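Local coordinates for glutathione S-transferase 2 (Onchocerca volvulus, PDB 1TU7), which catalyses the conjugation of glutathione to electrophilic compounds as a homodimeric pi-class transferase and appears central to detoxification in this parasitic nematode, at residues Glu81-Tyr86 with Ala133-Gly138; Arg103-Ala108 with Pro201-Gly206; Glu124-Glu129 with Asp170-Leu175. All blocks are in the same frame, centred on the assembly; numbering follows the deposited sequence.

In the fold
All three contacts lie in the helical C-terminal part of the subunit, contact 2 joining it to the chain's C-terminal tail. Contacts 1 and 2 sit near the two ends of helix 81-107, their centres about 32 Å apart on opposite sides of the chain's centre. Contact 3 lies off to one side, its centre about 16 Å from that of contact 1 and about 23 Å from that of contact 2. Contacts 1 and 3 touch directly: L174 CD2 packs against G138 O at 3.6 Å, and A133 meets the same leucine. Contact 2 comes closest to the active site, with the Y106 side chain about 6 Å from bound glutathione; in contact 3 the F128 side chain is about 10 Å from a bound glutathione.

Contact 1: Glu81-Tyr86 with Ala133-Gly138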
loop_
_atom_site.group_PDB
_atom_site.type_symbol
_atom_site.label_atom_id
_atom_site.label_comp_id
_atom_site.label_asym_id
_atom_site.label_seq_id
_atom_site.Cartn_x
_atom_site.Cartn_y
_atom_site.Cartn_z
ATOM N N GLU A 81 -0.328 19.688 2.295
ATOM C CA GLU A 81 -1.127 18.469 2.550
ATOM C C GLU A 81 -1.707 17.892 1.280
ATOM O O GLU A 81 -1.749 16.660 1.082
ATOM C CB GLU A 81 -2.322 18.773 3.491
ATOM C CG GLU A 81 -3.286 17.560 3.691
ATOM C CD GLU A 81 -2.566 16.387 4.276
ATOM O OE1 GLU A 81 -3.020 15.277 4.036
ATOM O OE2 GLU A 81 -1.522 16.544 4.978
ATOM N N MET A 82 -2.240 18.743 0.426
ATOM C CA MET A 82 -2.864 18.267 -0.778
ATOM C C MET A 82 -1.867 17.589 -1.689
ATOM O O MET A 82 -2.160 16.545 -2.282
ATOM C CB MET A 82 -3.615 19.407 -1.466
ATOM C CG MET A 82 -5.050 19.449 -0.940
ATOM S SD MET A 82 -5.839 21.041 -1.020
ATOM C CE MET A 82 -5.498 21.444 -2.681
ATOM N N GLU A 83 -0.659 18.129 -1.778
ATOM C CA GLU A 83 0.354 17.494 -2.616
ATOM C C GLU A 83 0.783 16.155 -2.005
ATOM O O GLU A 83 0.998 15.176 -2.719
ATOM C CB GLU A 83 1.570 18.407 -2.799
ATOM C CG GLU A 83 1.263 19.621 -3.671
ATOM C CD GLU A 83 2.498 20.439 -4.046
ATOM O OE1 GLU A 83 2.378 21.388 -4.887
ATOM O OE2 GLU A 83 3.582 20.160 -3.526
ATOM N N THR A 84 0.975 16.131 -0.694
ATOM C CA THR A 84 1.355 14.904 -0.002
ATOM C C THR A 84 0.328 13.786 -0.256
ATOM O O THR A 84 0.675 12.634 -0.496
ATOM C CB THR A 84 1.506 15.192 1.490
ATOM O OG1 THR A 84 2.490 16.214 1.662
ATOM C CG2 THR A 84 2.002 13.949 2.268
ATOM N N THR A 85 -0.949 14.143 -0.166
ATOM C CA THR A 85 -2.011 13.203 -0.416
ATOM C C THR A 85 -2.019 12.758 -1.873
ATOM O O THR A 85 -2.182 11.576 -2.178
ATOM C CB THR A 85 -3.345 13.855 -0.078
ATOM O OG1 THR A 85 -3.372 14.176 1.314
ATOM C CG2 THR A 85 -4.511 12.934 -0.327
ATOM N N TYR A 86 -1.842 13.715 -2.782
ATOM C CA TYR A 86 -1.875 13.422 -4.209
ATOM C C TYR A 86 -0.802 12.441 -4.643
ATOM O O TYR A 86 -1.073 11.455 -5.339
ATOM C CB TYR A 86 -1.759 14.719 -5.020
ATOM C CG TYR A 86 -1.758 14.459 -6.508
ATOM C CD1 TYR A 86 -0.678 14.733 -7.278
ATOM C CD2 TYR A 86 -2.873 13.940 -7.141
ATOM C CE1 TYR A 86 -0.656 14.507 -8.624
ATOM C CE2 TYR A 86 -2.880 13.712 -8.507
ATOM C CZ TYR A 86 -1.777 14.009 -9.236
ATOM O OH TYR A 86 -1.767 13.787 -10.605
ATOM N N ALA A 133 -1.894 14.479 -16.083
ATOM C CA ALA A 133 -2.227 15.779 -16.641
ATOM C C ALA A 133 -2.633 16.812 -15.604
ATOM O O ALA A 133 -2.614 18.008 -15.875
ATOM C CB ALA A 133 -3.362 15.610 -17.643
ATOM N N THR A 134 -3.001 16.374 -14.406
ATOM C CA THR A 134 -3.644 17.307 -13.475
ATOM C C THR A 134 -2.708 18.345 -12.896
ATOM O O THR A 134 -3.179 19.346 -12.370
ATOM C CB THR A 134 -4.391 16.617 -12.330
ATOM O OG1 THR A 134 -3.478 15.865 -11.544
ATOM C CG2 THR A 134 -5.459 15.623 -12.804
ATOM N N ARG A 135 -1.402 18.107 -12.958
ATOM C CA ARG A 135 -0.422 19.088 -12.482
ATOM C C ARG A 135 0.587 19.325 -13.568
ATOM O O ARG A 135 1.066 18.400 -14.173
ATOM C CB ARG A 135 0.257 18.603 -11.198
ATOM C CG ARG A 135 -0.741 18.492 -10.064
ATOM C CD ARG A 135 -0.170 18.056 -8.746
ATOM N NE ARG A 135 -1.171 18.019 -7.668
ATOM C CZ ARG A 135 -1.388 18.983 -6.762
ATOM N NH1 ARG A 135 -0.710 20.121 -6.770
ATOM N NH2 ARG A 135 -2.301 18.791 -5.814
ATOM N N GLY A 136 0.891 20.590 -13.854
ATOM C CA GLY A 136 1.877 20.922 -14.854
ATOM C C GLY A 136 1.514 20.468 -16.236
ATOM O O GLY A 136 2.381 20.243 -17.076
ATOM N N ASN A 137 0.219 20.288 -16.454
ATOM C CA ASN A 137 -0.322 19.748 -17.700
ATOM C C ASN A 137 0.188 18.351 -17.994
ATOM O O ASN A 137 0.115 17.874 -19.127
ATOM C CB ASN A 137 0.002 20.680 -18.864
ATOM C CG ASN A 137 -0.591 22.050 -18.678
ATOM O OD1 ASN A 137 -1.782 22.230 -18.798
ATOM N ND2 ASN A 137 0.252 23.027 -18.377
ATOM N N GLY A 138 0.732 17.710 -16.965
ATOM C CA GLY A 138 1.379 16.425 -17.136
ATOM C C GLY A 138 2.639 16.421 -17.973
ATOM O O GLY A 138 3.081 15.370 -18.389
HETATM O O HOH W 1 1.739 20.676 -7.614
HETATM O O HOH W 2 0.095 22.661 -4.588
#
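R135 reaches across to Y86 and E83 with its chain extended from CG to NE, and the flank of that chain lies against the tyrosine ring. R135 NE comes to 3.3 Å from Y86 CD1, while R135 CD stands 3.6 Å from Y86 CE1. The two side chains run past each other in opposite directions, and the guanidinium is tilted 45° to the ring instead of stacking on it. Beyond the ring, the guanidinium meets the side chain of E83, where R135 NH1 lies 3.7 Å from E83 CG. The charge pair here is long, 3.8 Å from E83 OE1 to R135 NH1. E83 OE1 lies well out of the guanidinium plane, so no N-H points at it and the attraction is of charges alone; the carboxylate and guanidinium planes stand 87° apart. Water 1 fills in, accepting from R135 NH1 at 2.6 Å and donating to E83 OE1 at 2.9 Å; water 2 repeats the bridge, its bond from NH1 being weak. The contact thus ties the first turns of helix 81-107, the opening helix of the GST C-terminal domain, to the loop that leaves helix 109-132, at the surface of the subunit. Y86 CG is anti to the backbone N (chi1 179°), which sends the ring out toward that loop and brings Y86 OH to 2.9 Å from T134 OG1. The threonine hydroxyl is in turn bonded to L131 O at the end of helix 109-132. E83 is steadied by E79 N, which bonds its other oxygen, OE2. L143 packs against E83, Y86 and R135 alike, and I142 also touches Y86. On the same helical turns, E81 pairs with R72 of the second subunit.

Contact 2: Arg103-Ala108 with Pro201-Gly206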
loop_
_atom_site.group_PDB
_atom_site.type_symbol
_atom_site.label_atom_id
_atom_site.label_comp_id
_atom_site.label_asym_id
_atom_site.label_seq_id
_atom_site.Cartn_x
_atom_site.Cartn_y
_atom_site.Cartn_z
ATOM N N ARG A 103 1.149 -10.529 -10.757
ATOM C CA ARG A 103 0.298 -11.724 -10.772
ATOM C C ARG A 103 0.493 -12.415 -12.121
ATOM O O ARG A 103 0.673 -13.627 -12.191
ATOM C CB ARG A 103 -1.164 -11.349 -10.568
ATOM N N MET A 104 0.508 -11.638 -13.190
ATOM C CA MET A 104 0.724 -12.181 -14.525
ATOM C C MET A 104 2.104 -12.828 -14.597
ATOM O O MET A 104 2.235 -13.978 -14.994
ATOM C CB MET A 104 0.514 -11.130 -15.586
ATOM C CG MET A 104 0.754 -11.611 -16.990
ATOM S SD MET A 104 2.467 -11.537 -17.517
ATOM C CE MET A 104 2.728 -9.791 -17.397
ATOM N N ILE A 105 3.135 -12.106 -14.160
ATOM C CA ILE A 105 4.504 -12.582 -14.252
ATOM C C ILE A 105 4.705 -13.901 -13.514
ATOM O O ILE A 105 5.340 -14.825 -14.048
ATOM C CB ILE A 105 5.479 -11.515 -13.671
ATOM C CG1 ILE A 105 5.575 -10.297 -14.577
ATOM C CG2 ILE A 105 6.872 -12.131 -13.429
ATOM C CD1 ILE A 105 6.256 -10.521 -15.924
ATOM N N TYR A 106 4.179 -13.996 -12.301
ATOM C CA TYR A 106 4.528 -15.113 -11.411
ATOM C C TYR A 106 3.539 -16.265 -11.535
ATOM O O TYR A 106 3.910 -17.405 -11.234
ATOM C CB TYR A 106 4.647 -14.685 -9.939
ATOM C CG TYR A 106 5.896 -13.882 -9.645
ATOM C CD1 TYR A 106 5.848 -12.506 -9.574
ATOM C CD2 TYR A 106 7.132 -14.495 -9.409
ATOM C CE1 TYR A 106 6.966 -11.750 -9.323
ATOM C CE2 TYR A 106 8.269 -13.730 -9.143
ATOM C CZ TYR A 106 8.175 -12.348 -9.111
ATOM O OH TYR A 106 9.295 -11.569 -8.833
ATOM N N MET A 107 2.311 -15.996 -11.972
ATOM C CA MET A 107 1.252 -17.015 -11.954
ATOM C C MET A 107 0.810 -17.467 -13.322
ATOM O O MET A 107 0.254 -18.562 -13.437
ATOM C CB MET A 107 -0.018 -16.527 -11.231
ATOM C CG MET A 107 0.175 -15.974 -9.828
ATOM S SD MET A 107 0.921 -17.142 -8.720
ATOM C CE MET A 107 -0.376 -18.353 -8.569
ATOM N N ALA A 108 0.989 -16.649 -14.355
ATOM C CA ALA A 108 0.357 -16.931 -15.646
ATOM C C ALA A 108 1.090 -16.335 -16.821
ATOM O O ALA A 108 0.499 -15.906 -17.799
ATOM C CB ALA A 108 -1.075 -16.440 -15.618
ATOM N N PRO A 201 17.632 -8.743 -13.525
ATOM C CA PRO A 201 16.268 -9.241 -13.708
ATOM C C PRO A 201 15.240 -8.319 -13.076
ATOM O O PRO A 201 15.470 -7.786 -11.999
ATOM C CB PRO A 201 16.268 -10.598 -13.002
ATOM C CG PRO A 201 17.638 -10.942 -12.795
ATOM C CD PRO A 201 18.469 -9.685 -12.758
ATOM N N VAL A 202 14.129 -8.120 -13.758
ATOM C CA VAL A 202 13.023 -7.367 -13.173
ATOM C C VAL A 202 12.411 -8.137 -12.010
ATOM O O VAL A 202 12.103 -7.568 -10.969
ATOM C CB VAL A 202 11.933 -7.002 -14.214
ATOM C CG1 VAL A 202 10.772 -6.268 -13.558
ATOM C CG2 VAL A 202 12.533 -6.176 -15.353
ATOM N N ASN A 203 12.197 -9.438 -12.237
ATOM C CA ASN A 203 11.445 -10.280 -11.320
ATOM C C ASN A 203 12.268 -11.483 -10.878
ATOM O O ASN A 203 13.288 -11.798 -11.462
ATOM C CB ASN A 203 10.155 -10.732 -12.010
ATOM C CG ASN A 203 9.380 -9.551 -12.574
ATOM O OD1 ASN A 203 9.197 -9.394 -13.809
ATOM N ND2 ASN A 203 8.992 -8.685 -11.680
ATOM N N GLY A 204 11.816 -12.125 -9.809
ATOM C CA GLY A 204 12.526 -13.244 -9.191
ATOM C C GLY A 204 12.492 -14.547 -9.945
ATOM O O GLY A 204 13.262 -15.473 -9.650
ATOM N N ASN A 205 11.593 -14.655 -10.914
ATOM C CA ASN A 205 11.517 -15.853 -11.734
ATOM C C ASN A 205 12.159 -15.670 -13.112
ATOM O O ASN A 205 12.085 -16.549 -13.957
ATOM C CB ASN A 205 10.057 -16.303 -11.859
ATOM C CG ASN A 205 9.213 -15.337 -12.666
ATOM O OD1 ASN A 205 9.691 -14.271 -13.079
ATOM N ND2 ASN A 205 7.956 -15.714 -12.930
ATOM N N GLY A 206 12.785 -14.514 -13.341
ATOM C CA GLY A 206 13.484 -14.235 -14.565
ATOM C C GLY A 206 12.604 -13.954 -15.770
ATOM O O GLY A 206 13.107 -13.779 -16.853
HETATM O O HOH W 3 8.990 -8.889 -8.961
HETATM O O HOH W 4 6.819 -17.959 -11.502
#
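I105 and Y106, in the last turn of helix 81-107, face the type I turn N203-G206, with Y106 CA and N205 CA 7.0 Å apart and I105 CA and N203 CA 7.9 Å apart. The turn meets the helix through two hydrogen bonds. G204 N donates to Y106 OH over 2.8 Å, nearly straight at 170°. N205 ND2 donates to I105 O over 3.0 Å, approaching from above the carbonyl plane, 52° out of it, although the oxygen lies almost in the amide's own plane. N205 CG sits between the backbone N and the carbonyl carbon (chi1 68°), folding the amide back toward the helix. The turn belongs to the C-terminal tail, which here lies against the helical domain near the active site; in pi-class relatives the tyrosine equivalent to Y106 lines the electrophile pocket, consistent with the Y106 side chain lying about 6 Å from bound glutathione here. Water 3, at the ring's edge and in its plane, links Y106 OH to N203 ND2. Water 4 accepts from N205 ND2 and donates to Y106 O. I105 CG2 slots between the two asparagines, 3.6 Å from N203 OD1 and equally far from N205 OD1; the latter oxygen is held by K207 N.

Contact 3: Glu124-Glu129 with Asp170-Leu175; sequences ELAKFE and DKFPLL
The carboxylate of E129 takes two backbone N-H groups from the start of helix 173-183, one on each oxygen. L174 N bonds to E129 OE1 at 2.8 Å, on the syn lone pair, and L175 N reaches E129 OE2 at 2.9 Å, also from the syn side but 20° out of the carboxylate plane. A bend at chi2 (78°) turns the acid onto the helix end, where the helix dipole and the N-H groups of the first turn would probably stabilise its negative charge. F172, at the N-cap position, has no polar side chain. The F172 ring lies against helix 109-132: L125 CB sits over one face, 3.9 Å from the ring centroid in a CH-pi contact, and F172 CE2 comes within 3.6 Å of A126 CA. L175 extends the apolar seam, its CD2 lying 4.0 Å from F128 CB. The F128 ring leads away from this seam to V94 and L97 of helix 81-107, and K127 on the same turns donates to F47 O of the second subunit. Helix 109-132 therefore lies between helix 173-183 and helix 81-107, with L174 packed on L132, the last residue of helix 109-132, and on the loop after it.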
loop_
_atom_site.group_PDB
_atom_site.type_symbol
_atom_site.label_atom_id
_atom_site.label_comp_id
_atom_site.label_asym_id
_atom_site.label_seq_id
_atom_site.Cartn_x
_atom_site.Cartn_y
_atom_site.Cartn_z
ATOM N N GLU A 124 -5.292 0.485 -18.069
ATOM C CA GLU A 124 -4.619 0.867 -16.835
ATOM C C GLU A 124 -3.698 2.051 -17.078
ATOM O O GLU A 124 -3.696 2.994 -16.285
ATOM C CB GLU A 124 -3.874 -0.319 -16.229
ATOM C CG GLU A 124 -4.817 -1.416 -15.748
ATOM C CD GLU A 124 -5.950 -0.845 -14.932
ATOM O OE1 GLU A 124 -7.131 -0.908 -15.391
ATOM O OE2 GLU A 124 -5.665 -0.265 -13.870
ATOM N N LEU A 125 -2.943 2.035 -18.167
ATOM C CA LEU A 125 -2.090 3.170 -18.477
ATOM C C LEU A 125 -2.887 4.422 -18.747
ATOM O O LEU A 125 -2.461 5.511 -18.398
ATOM C CB LEU A 125 -1.194 2.872 -19.679
ATOM C CG LEU A 125 -0.148 1.787 -19.480
ATOM C CD1 LEU A 125 0.567 1.463 -20.773
ATOM C CD2 LEU A 125 0.913 2.215 -18.421
ATOM N N ALA A 126 -4.051 4.259 -19.361
ATOM C CA ALA A 126 -4.893 5.405 -19.642
ATOM C C ALA A 126 -5.255 6.161 -18.384
ATOM O O ALA A 126 -5.362 7.391 -18.393
ATOM C CB ALA A 126 -6.145 4.971 -20.366
ATOM N N LYS A 127 -5.444 5.446 -17.276
ATOM C CA LYS A 127 -5.783 6.094 -16.023
ATOM C C LYS A 127 -4.637 7.005 -15.594
ATOM O O LYS A 127 -4.850 8.102 -15.098
ATOM C CB LYS A 127 -6.055 5.043 -14.934
ATOM C CG LYS A 127 -7.336 4.293 -15.161
ATOM C CD LYS A 127 -7.425 3.003 -14.325
ATOM C CE LYS A 127 -8.746 2.286 -14.587
ATOM N NZ LYS A 127 -8.902 1.079 -13.718
ATOM N N PHE A 128 -3.410 6.530 -15.756
ATOM C CA PHE A 128 -2.225 7.340 -15.433
ATOM C C PHE A 128 -1.997 8.529 -16.371
ATOM O O PHE A 128 -1.579 9.586 -15.924
ATOM C CB PHE A 128 -0.965 6.497 -15.379
ATOM C CG PHE A 128 -0.980 5.489 -14.308
ATOM C CD1 PHE A 128 -1.120 4.167 -14.580
ATOM C CD2 PHE A 128 -0.901 5.905 -12.979
ATOM C CE1 PHE A 128 -1.139 3.245 -13.554
ATOM C CE2 PHE A 128 -0.916 4.999 -11.970
ATOM C CZ PHE A 128 -1.057 3.672 -12.266
ATOM N N GLU A 129 -2.222 8.318 -17.667
ATOM C CA GLU A 129 -2.066 9.372 -18.641
ATOM C C GLU A 129 -3.022 10.519 -18.276
ATOM O O GLU A 129 -2.640 11.694 -18.350
ATOM C CB GLU A 129 -2.360 8.809 -20.031
ATOM C CG GLU A 129 -2.292 9.809 -21.176
ATOM C CD GLU A 129 -0.895 10.139 -21.632
ATOM O OE1 GLU A 129 -0.749 11.041 -22.485
ATOM O OE2 GLU A 129 0.075 9.508 -21.192
ATOM N N ASP A 170 3.027 3.937 -26.782
ATOM C CA ASP A 170 2.831 4.573 -28.088
ATOM C C ASP A 170 1.658 5.538 -28.049
ATOM O O ASP A 170 1.745 6.652 -28.588
ATOM C CB ASP A 170 2.538 3.503 -29.158
ATOM C CG ASP A 170 3.788 2.833 -29.706
ATOM O OD1 ASP A 170 4.925 3.160 -29.284
ATOM O OD2 ASP A 170 3.708 1.935 -30.578
ATOM N N LYS A 171 0.553 5.120 -27.433
ATOM C CA LYS A 171 -0.674 5.902 -27.406
ATOM C C LYS A 171 -0.817 6.811 -26.184
ATOM O O LYS A 171 -1.854 7.447 -25.989
ATOM C CB LYS A 171 -1.872 4.960 -27.496
ATOM C CG LYS A 171 -1.879 4.107 -28.767
ATOM C CD LYS A 171 -3.207 3.386 -28.970
ATOM C CE LYS A 171 -3.207 2.532 -30.239
ATOM N NZ LYS A 171 -2.099 2.902 -31.173
ATOM N N PHE A 172 0.241 6.899 -25.370
ATOM C CA PHE A 172 0.201 7.662 -24.122
ATOM C C PHE A 172 1.362 8.637 -24.080
ATOM O O PHE A 172 2.394 8.374 -23.510
ATOM C CB PHE A 172 0.230 6.695 -22.941
ATOM C CG PHE A 172 -0.880 5.706 -22.975
ATOM C CD1 PHE A 172 -0.630 4.372 -23.244
ATOM C CD2 PHE A 172 -2.197 6.104 -22.789
ATOM C CE1 PHE A 172 -1.669 3.461 -23.297
ATOM C CE2 PHE A 172 -3.240 5.201 -22.859
ATOM C CZ PHE A 172 -2.976 3.876 -23.100
ATOM N N PRO A 173 1.230 9.757 -24.759
ATOM C CA PRO A 173 2.368 10.659 -24.937
ATOM C C PRO A 173 2.893 11.312 -23.660
ATOM O O PRO A 173 4.102 11.532 -23.537
ATOM C CB PRO A 173 1.826 11.689 -25.940
ATOM C CG PRO A 173 0.351 11.608 -25.789
ATOM C CD PRO A 173 0.017 10.223 -25.446
ATOM N N LEU A 174 2.017 11.645 -22.725
ATOM C CA LEU A 174 2.500 12.215 -21.460
ATOM C C LEU A 174 3.334 11.175 -20.696
ATOM O O LEU A 174 4.392 11.487 -20.179
ATOM C CB LEU A 174 1.371 12.714 -20.579
ATOM C CG LEU A 174 0.481 13.824 -21.166
ATOM C CD1 LEU A 174 -0.655 14.168 -20.222
ATOM C CD2 LEU A 174 1.288 15.046 -21.466
ATOM N N LEU A 175 2.884 9.936 -20.672
ATOM C CA LEU A 175 3.646 8.884 -20.010
ATOM C C LEU A 175 4.948 8.589 -20.702
ATOM O O LEU A 175 5.971 8.386 -20.052
ATOM C CB LEU A 175 2.828 7.622 -19.890
ATOM C CG LEU A 175 1.593 7.694 -19.004
ATOM C CD1 LEU A 175 0.813 6.381 -19.045
ATOM C CD2 LEU A 175 1.957 8.055 -17.591
#